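Local coordinates for alanine racemase (Actinobacillus succinogenes, PDB 3C3K), which is of unknown function but has the two-lobed periplasmic binding protein-like fold and probably binds a small ligand in the cleft between its lobes, at residues V13-S16 against F22-A25; K28-T33 against Y39-C44; V90-Y95 against M244-L249; V104-V109 against Q236-Q241. One frame throughout, in Å; residues are numbered along the deposited sequence.

Contact 1 of 4, residues V13-S16 against F22-A25; sequences VMVS and FCAA
C23 meets V15 and S16 with its whole side chain. C23 CB lies 3.8 Å from V15 CG1. C23 SG sits 3.9 Å from V15 CG1, so one branch of the valine covers both atoms of the cysteine. The second partner of the sulfur is the S16 hydroxyl, with S16 OG 3.3 Å from C23 SG. V15 presents CG1 because this branch is anti to its backbone N (chi1 175°). The thiol of C23 lies beside its own backbone N (chi1 -63°), and SG is hydrogen-bonded to a residue adjoining the segments.

V15 lies on strand 9-15 and C23 in the first turn of helix 21-35, with S16 in the connection between them. This is the first half of a beta-alpha-beta unit, which continues into strand 39-45. F22 is also in the first turn of the helix, and its backbone N is hydrogen-bonded to OD1 of N20.

Further out, V15 also packs on L43 of the neighbouring strand 39-45, and its carbonyl oxygen accepts a bond from OG1 of T46. M14 points to the other side of the strand, onto V68 and T70. S16 also touches Y136, and its side chain is about 6 Å from a bound glycerol, probably from the crystallisation liquor. A24 points away from the strand and packs on A19 of the second subunit.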
# COMPACT_ATOMS: atom_id res chain seq x y z
N VAL B 13 4.04 -7.21 -14.41
CA VAL B 13 4.34 -5.85 -13.95
C VAL B 13 5.53 -5.85 -13.00
O VAL B 13 5.52 -6.56 -12.00
CB VAL B 13 3.11 -5.23 -13.27
CG1 VAL B 13 3.33 -3.74 -12.99
CG2 VAL B 13 1.85 -5.45 -14.15
N MET B 14 6.55 -5.05 -13.32
CA MET B 14 7.72 -4.86 -12.47
C MET B 14 7.49 -3.59 -11.69
O MET B 14 7.60 -2.49 -12.24
CB MET B 14 8.98 -4.76 -13.34
CG MET B 14 9.55 -6.15 -13.82
SD MET B 14 10.95 -6.16 -15.06
CE MET B 14 10.68 -4.69 -15.76
N VAL B 15 7.18 -3.74 -10.41
CA VAL B 15 6.74 -2.66 -9.53
C VAL B 15 7.93 -2.04 -8.80
O VAL B 15 8.82 -2.77 -8.32
CB VAL B 15 5.76 -3.26 -8.52
CG1 VAL B 15 5.32 -2.26 -7.48
CG2 VAL B 15 4.53 -3.74 -9.29
N SER B 16 7.97 -0.71 -8.73
CA SER B 16 9.08 -0.07 -8.03
C SER B 16 9.01 -0.23 -6.51
O SER B 16 10.01 -0.39 -5.86
CB SER B 16 9.15 1.40 -8.43
OG SER B 16 7.90 1.97 -8.20
N PHE B 22 1.15 4.69 -4.55
CA PHE B 22 1.08 5.08 -5.97
C PHE B 22 1.18 3.82 -6.83
O PHE B 22 0.44 3.64 -7.81
CB PHE B 22 2.27 6.02 -6.31
CG PHE B 22 2.46 6.28 -7.81
CD1 PHE B 22 1.69 7.24 -8.45
CD2 PHE B 22 3.38 5.57 -8.55
CE1 PHE B 22 1.86 7.51 -9.80
CE2 PHE B 22 3.56 5.82 -9.89
CZ PHE B 22 2.80 6.79 -10.52
N CYS B 23 2.09 2.92 -6.47
CA CYS B 23 2.14 1.66 -7.22
C CYS B 23 0.83 0.94 -7.20
O CYS B 23 0.44 0.44 -8.21
CB CYS B 23 3.21 0.75 -6.72
SG CYS B 23 4.83 1.54 -6.95
N ALA B 24 0.17 0.83 -6.04
CA ALA B 24 -1.06 0.10 -5.92
C ALA B 24 -2.11 0.70 -6.82
O ALA B 24 -2.93 -0.02 -7.38
CB ALA B 24 -1.55 0.05 -4.42
N ALA B 25 -2.14 2.01 -6.92
CA ALA B 25 -3.07 2.72 -7.77
C ALA B 25 -2.75 2.47 -9.23
O ALA B 25 -3.66 2.29 -10.02
CB ALA B 25 -3.08 4.26 -7.51

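Contact 2 of 4, residues K28-T33 against Y39-C44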
# COMPACT_ATOMS: atom_id res chain seq x y z
N LYS B 28 -3.87 -1.11 -9.99
CA LYS B 28 -5.27 -1.18 -10.14
C LYS B 28 -5.75 -0.89 -11.58
O LYS B 28 -6.63 -1.58 -12.10
CB LYS B 28 -5.97 -0.21 -9.15
CG LYS B 28 -7.49 -0.48 -9.09
CD LYS B 28 -8.23 0.46 -8.09
CE LYS B 28 -9.79 0.33 -8.18
NZ LYS B 28 -10.15 -1.11 -8.39
N GLY B 29 -5.20 0.15 -12.20
CA GLY B 29 -5.58 0.52 -13.56
C GLY B 29 -5.05 -0.51 -14.54
O GLY B 29 -5.72 -0.88 -15.51
N ILE B 30 -3.84 -1.00 -14.29
CA ILE B 30 -3.32 -2.06 -15.13
C ILE B 30 -4.34 -3.21 -15.17
O ILE B 30 -4.74 -3.64 -16.28
CB ILE B 30 -1.91 -2.52 -14.67
CG1 ILE B 30 -0.90 -1.46 -15.09
CG2 ILE B 30 -1.54 -3.82 -15.27
CD1 ILE B 30 0.50 -1.59 -14.42
N GLU B 31 -4.78 -3.69 -13.98
CA GLU B 31 -5.65 -4.85 -13.87
C GLU B 31 -6.98 -4.59 -14.56
O GLU B 31 -7.52 -5.47 -15.20
CB GLU B 31 -5.98 -5.13 -12.41
CG GLU B 31 -4.84 -5.60 -11.57
CD GLU B 31 -5.16 -5.59 -10.06
OE1 GLU B 31 -5.99 -4.74 -9.58
OE2 GLU B 31 -4.59 -6.46 -9.38
N LYS B 32 -7.49 -3.38 -14.45
CA LYS B 32 -8.79 -3.10 -15.04
C LYS B 32 -8.73 -3.28 -16.53
O LYS B 32 -9.56 -3.95 -17.06
CB LYS B 32 -9.25 -1.69 -14.74
CG LYS B 32 -10.01 -1.60 -13.42
CD LYS B 32 -10.19 -0.14 -13.10
CE LYS B 32 -10.94 0.50 -14.30
NZ LYS B 32 -11.48 1.84 -13.93
N THR B 33 -7.74 -2.68 -17.18
CA THR B 33 -7.63 -2.81 -18.64
C THR B 33 -7.22 -4.19 -19.07
O THR B 33 -7.80 -4.69 -20.03
CB THR B 33 -6.86 -1.68 -19.29
OG1 THR B 33 -7.55 -0.46 -18.96
CG2 THR B 33 -6.83 -1.82 -20.82
N TYR B 39 -6.42 -10.87 -20.12
CA TYR B 39 -5.14 -11.06 -19.41
C TYR B 39 -5.34 -10.98 -17.94
O TYR B 39 -6.18 -10.23 -17.48
CB TYR B 39 -4.15 -10.00 -19.85
CG TYR B 39 -3.63 -10.22 -21.24
CD1 TYR B 39 -2.52 -11.04 -21.46
CD2 TYR B 39 -4.21 -9.60 -22.33
CE1 TYR B 39 -2.05 -11.29 -22.73
CE2 TYR B 39 -3.75 -9.85 -23.61
CZ TYR B 39 -2.64 -10.69 -23.78
OH TYR B 39 -2.15 -10.93 -25.03
N ARG B 40 -4.56 -11.77 -17.20
CA ARG B 40 -4.33 -11.59 -15.78
C ARG B 40 -2.88 -11.12 -15.52
O ARG B 40 -2.03 -11.15 -16.41
CB ARG B 40 -4.57 -12.92 -15.03
CG ARG B 40 -5.87 -13.63 -15.39
CD ARG B 40 -7.02 -12.81 -14.85
NE ARG B 40 -8.30 -13.45 -15.08
CZ ARG B 40 -9.44 -13.07 -14.53
NH1 ARG B 40 -9.52 -12.00 -13.74
NH2 ARG B 40 -10.53 -13.74 -14.84
N ILE B 41 -2.61 -10.71 -14.30
CA ILE B 41 -1.44 -9.92 -14.02
C ILE B 41 -0.52 -10.62 -13.03
O ILE B 41 -0.97 -11.09 -11.99
CB ILE B 41 -1.91 -8.54 -13.43
CG1 ILE B 41 -2.76 -7.74 -14.47
CG2 ILE B 41 -0.78 -7.72 -12.92
CD1 ILE B 41 -1.98 -7.39 -15.72
N LEU B 42 0.77 -10.72 -13.34
CA LEU B 42 1.71 -11.18 -12.33
C LEU B 42 2.58 -10.00 -11.94
O LEU B 42 3.01 -9.21 -12.82
CB LEU B 42 2.58 -12.29 -12.85
CG LEU B 42 2.10 -13.72 -12.92
CD1 LEU B 42 3.21 -14.52 -13.57
CD2 LEU B 42 1.73 -14.28 -11.55
N LEU B 43 2.83 -9.83 -10.65
CA LEU B 43 3.68 -8.73 -10.17
C LEU B 43 5.06 -9.18 -9.74
O LEU B 43 5.23 -10.29 -9.27
CB LEU B 43 3.04 -8.04 -8.94
CG LEU B 43 1.63 -7.53 -9.09
CD1 LEU B 43 1.24 -7.03 -7.72
CD2 LEU B 43 1.55 -6.38 -10.16
N CYS B 44 6.03 -8.31 -9.83
CA CYS B 44 7.32 -8.58 -9.18
C CYS B 44 7.72 -7.29 -8.52
O CYS B 44 7.65 -6.21 -9.15
CB CYS B 44 8.38 -8.95 -10.18
SG CYS B 44 9.95 -9.35 -9.30
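I41 points from the strand toward I30 and E31 of the helix. Its CB divides into two arms. I41 CG1 lies beside the backbone N (chi1 -63°) and approaches E31, coming 4.1 Å from E31 CA and 4.2 Å from E31 CG. A second bend (chi2 -62°) carries the tip to I30, where I41 CD1 touches I30 CG2 at 3.6 Å, methyl against methyl. The two isoleucine side chains cross at about a right angle. The other arm serves the strand next door: I41 CG2 lies 3.7 Å from V13 CG2.

E31 offers only its backbone CA and the apolar start of its side chain here. Beyond CG the chain runs on extended, and OE2 is hydrogen-bonded to ND2 of N45 of the second subunit.

This is the second half of the beta-alpha-beta unit of strand 9-15, helix 21-35 and strand 39-45. Strand 39-45 is the outermost strand of its sheet within this chain. L43 makes backbone hydrogen bonds to the second subunit. Helix 21-35 packs over this edge of the sheet, with A34 also resting on I41, and on another flank it packs through T33 against M244 and V247 of helix 239-254.

Contact 3 of 4, residues V90-Y95 against M244-L249; sequences VQCAEY and MKAVSL
V90 is the knob of this contact, and it fits between A246 and L249 on the facing side of a helix. The setting is the alpha/beta layering of a periplasmic binding protein-like lobe, with helix 239-254 lying on the parallel sheet. The segment axes of strand 90-92 and helix 244-249 come within 8.5 Å and run nearly antiparallel, at 167°.

The two methyls of V90 take separate places. V90 CG1, anti to the backbone N (chi1 175°), rests 3.9 Å from A246 CB. V90 CG2 enters the gap between A246 and L249, 3.8 Å from L249 CB and 3.7 Å from A246 O. The V90 and L249 side chains cross at about a right angle.

The fit also works in the other direction. The small CB of A246 is a bump that enters the hollow between V90 and C92, which lie on the same side of the strand. C92 SG closes that hollow, 3.4 Å from A246 CB, a tight approach. The short A246 side chain is consistent with the close approach of the helix here. I69 and V104, on the strands to either side of strand 89-92, also touch A246.

The four touching residues are buried, and the side-chain contacts between them are apolar. Q91 points to the other side of the sheet. There Q91 NE2 is bonded to D72 O and also to C92 O at 3.1 Å, with an N-H...O angle of 155°, reaching that carbonyl from above its plane.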
# COMPACT_ATOMS: atom_id res chain seq x y z
N VAL B 90 6.54 -1.58 -21.90
CA VAL B 90 6.06 -0.22 -21.65
C VAL B 90 6.63 0.22 -20.35
O VAL B 90 6.67 -0.56 -19.42
CB VAL B 90 4.53 -0.13 -21.53
CG1 VAL B 90 4.11 1.25 -21.14
CG2 VAL B 90 3.81 -0.49 -22.85
N GLN B 91 7.05 1.48 -20.27
CA GLN B 91 7.57 2.04 -19.05
C GLN B 91 6.56 3.00 -18.46
O GLN B 91 5.97 3.83 -19.18
CB GLN B 91 8.92 2.72 -19.29
CG GLN B 91 9.27 3.79 -18.17
CD GLN B 91 10.18 3.14 -17.13
OE1 GLN B 91 11.11 2.44 -17.50
NE2 GLN B 91 9.90 3.36 -15.84
N CYS B 92 6.31 2.88 -17.17
CA CYS B 92 5.42 3.81 -16.44
C CYS B 92 6.20 4.75 -15.55
O CYS B 92 7.14 4.34 -14.87
CB CYS B 92 4.51 3.06 -15.48
SG CYS B 92 3.20 2.12 -16.19
N ALA B 93 5.76 6.01 -15.50
CA ALA B 93 6.19 6.96 -14.49
C ALA B 93 7.61 7.43 -14.63
O ALA B 93 8.04 8.17 -13.82
CB ALA B 93 5.98 6.41 -13.07
N GLU B 94 8.31 7.01 -15.66
CA GLU B 94 9.58 7.64 -16.04
C GLU B 94 9.42 8.19 -17.47
O GLU B 94 8.76 7.59 -18.31
CB GLU B 94 10.74 6.65 -15.97
CG GLU B 94 11.13 6.19 -14.57
CD GLU B 94 12.12 7.11 -13.92
OE1 GLU B 94 11.82 8.33 -13.84
OE2 GLU B 94 13.19 6.63 -13.48
N TYR B 95 9.98 9.35 -17.72
CA TYR B 95 9.82 10.01 -19.02
C TYR B 95 11.15 10.37 -19.65
O TYR B 95 11.86 11.23 -19.11
CB TYR B 95 9.03 11.30 -18.84
CG TYR B 95 8.78 12.10 -20.07
CD1 TYR B 95 8.14 11.55 -21.15
CD2 TYR B 95 9.10 13.44 -20.12
CE1 TYR B 95 7.87 12.26 -22.29
CE2 TYR B 95 8.83 14.19 -21.22
CZ TYR B 95 8.19 13.58 -22.31
OH TYR B 95 7.90 14.27 -23.42
N MET B 244 -3.97 2.10 -16.84
CA MET B 244 -4.87 1.64 -17.92
C MET B 244 -4.20 1.94 -19.27
O MET B 244 -4.23 1.10 -20.19
CB MET B 244 -6.21 2.35 -17.81
CG MET B 244 -7.01 2.07 -16.55
SD MET B 244 -8.59 3.02 -16.38
CE MET B 244 -7.95 4.56 -16.47
N LYS B 245 -3.52 3.09 -19.36
CA LYS B 245 -2.90 3.53 -20.62
C LYS B 245 -1.70 2.67 -20.89
O LYS B 245 -1.45 2.30 -22.05
CB LYS B 245 -2.60 5.07 -20.59
CG LYS B 245 -1.98 5.66 -21.93
CD LYS B 245 -2.86 5.33 -23.14
CE LYS B 245 -3.11 6.50 -24.05
NZ LYS B 245 -4.24 6.20 -25.02
N ALA B 246 -0.94 2.31 -19.84
CA ALA B 246 0.22 1.45 -20.02
C ALA B 246 -0.22 0.15 -20.68
O ALA B 246 0.31 -0.25 -21.69
CB ALA B 246 1.03 1.25 -18.70
N VAL B 247 -1.28 -0.46 -20.18
CA VAL B 247 -1.84 -1.66 -20.82
C VAL B 247 -2.26 -1.47 -22.23
O VAL B 247 -1.94 -2.34 -23.08
CB VAL B 247 -3.00 -2.27 -19.99
CG1 VAL B 247 -3.65 -3.47 -20.74
CG2 VAL B 247 -2.45 -2.67 -18.65
N SER B 248 -2.96 -0.36 -22.50
CA SER B 248 -3.33 0.02 -23.84
C SER B 248 -2.17 0.08 -24.81
O SER B 248 -2.31 -0.36 -25.97
CB SER B 248 -4.07 1.35 -23.87
OG SER B 248 -5.42 1.04 -23.59
N LEU B 249 -1.05 0.62 -24.33
CA LEU B 249 0.16 0.69 -25.14
C LEU B 249 0.77 -0.70 -25.33
O LEU B 249 1.35 -1.01 -26.43
CB LEU B 249 1.17 1.69 -24.54
CG LEU B 249 0.79 3.18 -24.41
CD1 LEU B 249 1.94 4.02 -23.76
CD2 LEU B 249 0.47 3.70 -25.77

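Contact 4 of 4, residues V104-V109 against Q236-Q241; sequences VSIDDV and QQPSEQ
Q237 turns one face of its side-chain amide to I106. I106 CD1 is 3.9 Å from Q237 CD. I106 CG1 is 3.8 Å from Q237 OE1. I106 CG2 is 3.5 Å from Q237 OE1. I106 CG1 stands between the backbone N and the carbonyl carbon (chi1 67°) and CG2 beside the backbone N, which turns both branches onto Q237. On the opposite face the F22 ring approaches through its CE1 edge, tilted to the amide. At the OE1 end, a water donates to Q237 OE1 at 3.0 Å and accepts from the backbone N of I106 at 2.9 Å. NE2 is held by OD1 of D220 and also bonds to a bound glycerol. With both ends bonded and both faces packed, the amide has little freedom to turn.

I106 sits just past strand 102-105, where the chain passes to the second lobe. D107 then caps helix 108-121. The partner segment comes back from that lobe and starts helix 239-254, with P238 at its N-cap position. This is consistent with the hinge region of a two-lobed periplasmic binding protein-like fold.

P238 adds an apolar contact, with its ring atom CD 3.8 Å from I106 CG2. It is also the centre of an inverse gamma turn. Before it, Q236 folds its amide back on the chain, and Q236 NE2 donates to Q237 O at 3.2 Å, nearly straight at 173°.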
# COMPACT_ATOMS: atom_id res chain seq x y z
N VAL B 104 4.25 6.07 -20.32
CA VAL B 104 3.13 6.88 -19.90
C VAL B 104 3.47 7.40 -18.48
O VAL B 104 3.90 6.64 -17.62
CB VAL B 104 1.77 6.11 -19.99
CG1 VAL B 104 1.81 4.81 -19.24
CG2 VAL B 104 0.62 6.96 -19.39
N SER B 105 3.37 8.71 -18.30
CA SER B 105 3.76 9.40 -17.05
C SER B 105 3.22 10.82 -17.08
O SER B 105 2.53 11.22 -18.02
CB SER B 105 5.27 9.46 -16.86
OG SER B 105 5.87 10.09 -17.94
N ILE B 106 3.49 11.57 -16.01
CA ILE B 106 3.26 12.99 -16.01
C ILE B 106 4.58 13.70 -16.32
O ILE B 106 5.64 13.05 -16.41
CB ILE B 106 2.75 13.48 -14.61
CG1 ILE B 106 3.87 13.33 -13.55
CG2 ILE B 106 1.43 12.76 -14.26
CD1 ILE B 106 3.72 14.16 -12.30
N ASP B 107 4.52 15.04 -16.44
CA ASP B 107 5.73 15.87 -16.57
C ASP B 107 6.18 16.33 -15.17
O ASP B 107 5.68 17.29 -14.63
CB ASP B 107 5.40 17.10 -17.43
CG ASP B 107 6.60 17.99 -17.67
OD1 ASP B 107 7.63 17.95 -16.97
OD2 ASP B 107 6.52 18.78 -18.59
N ASP B 108 7.18 15.66 -14.61
CA ASP B 108 7.66 15.93 -13.27
C ASP B 108 8.31 17.28 -13.12
O ASP B 108 8.24 17.91 -12.05
CB ASP B 108 8.59 14.82 -12.83
CG ASP B 108 7.82 13.56 -12.44
OD1 ASP B 108 7.02 13.70 -11.52
OD2 ASP B 108 7.93 12.50 -13.07
N VAL B 109 8.99 17.72 -14.16
CA VAL B 109 9.65 19.05 -14.08
C VAL B 109 8.64 20.14 -14.04
O VAL B 109 8.75 20.98 -13.20
CB VAL B 109 10.63 19.30 -15.24
CG1 VAL B 109 11.28 20.73 -15.12
CG2 VAL B 109 11.69 18.31 -15.13
N GLN B 236 -1.55 15.89 -7.66
CA GLN B 236 -2.39 14.72 -8.00
C GLN B 236 -2.02 14.16 -9.35
O GLN B 236 -2.01 14.90 -10.35
CB GLN B 236 -3.84 15.16 -8.07
CG GLN B 236 -4.80 14.06 -8.46
CD GLN B 236 -5.04 13.18 -7.31
OE1 GLN B 236 -5.49 13.66 -6.26
NE2 GLN B 236 -4.72 11.88 -7.44
N GLN B 237 -1.57 12.90 -9.37
CA GLN B 237 -1.35 12.15 -10.64
C GLN B 237 -2.61 11.35 -11.02
O GLN B 237 -3.33 10.86 -10.14
CB GLN B 237 -0.24 11.14 -10.50
CG GLN B 237 1.11 11.79 -10.20
CD GLN B 237 2.23 10.93 -10.68
OE1 GLN B 237 2.19 10.44 -11.81
NE2 GLN B 237 3.28 10.75 -9.83
N PRO B 238 -2.85 11.19 -12.32
CA PRO B 238 -3.97 10.32 -12.67
C PRO B 238 -3.53 8.84 -12.63
O PRO B 238 -3.39 8.19 -13.70
CB PRO B 238 -4.31 10.78 -14.11
CG PRO B 238 -3.02 11.24 -14.67
CD PRO B 238 -2.22 11.83 -13.51
N SER B 239 -3.36 8.30 -11.43
CA SER B 239 -2.59 7.06 -11.26
C SER B 239 -3.22 5.85 -11.94
O SER B 239 -2.53 5.12 -12.65
CB SER B 239 -2.31 6.81 -9.79
OG SER B 239 -1.44 7.86 -9.31
N GLU B 240 -4.51 5.63 -11.70
CA GLU B 240 -5.23 4.61 -12.44
C GLU B 240 -5.18 4.74 -13.96
O GLU B 240 -4.98 3.73 -14.64
CB GLU B 240 -6.67 4.54 -11.96
CG GLU B 240 -7.32 3.23 -12.23
CD GLU B 240 -8.65 3.07 -11.48
OE1 GLU B 240 -8.67 3.16 -10.24
OE2 GLU B 240 -9.70 2.91 -12.14
N GLN B 241 -5.41 5.93 -14.50
CA GLN B 241 -5.25 6.22 -15.96
C GLN B 241 -3.85 5.92 -16.49
O GLN B 241 -3.73 5.39 -17.58
CB GLN B 241 -5.66 7.67 -16.32
CG GLN B 241 -7.19 7.99 -16.02
CD GLN B 241 -7.73 9.28 -16.69
OE1 GLN B 241 -8.88 9.32 -17.16
NE2 GLN B 241 -6.91 10.35 -16.71
O HOH W 1 4.27 9.79 -13.82

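From the N terminus, contact 1 closes the short turn between strand 9-15 and helix 21-35. Contact 2 then closes the return from that helix to strand 39-45, so the two stand in series within one beta-alpha-beta unit. Contacts 3 and 4 span far longer loops that take in most of the second lobe. Contact 4 is nested inside the loop of contact 3, and both use helix 239-254. All four reach the same parallel sheet. Helices 21-35 and 239-254 also meet directly: NZ of K32 in contact 2 forms a salt bridge with OE2 of E240 in contact 4. F22 of contact 1 touches A93 of contact 3.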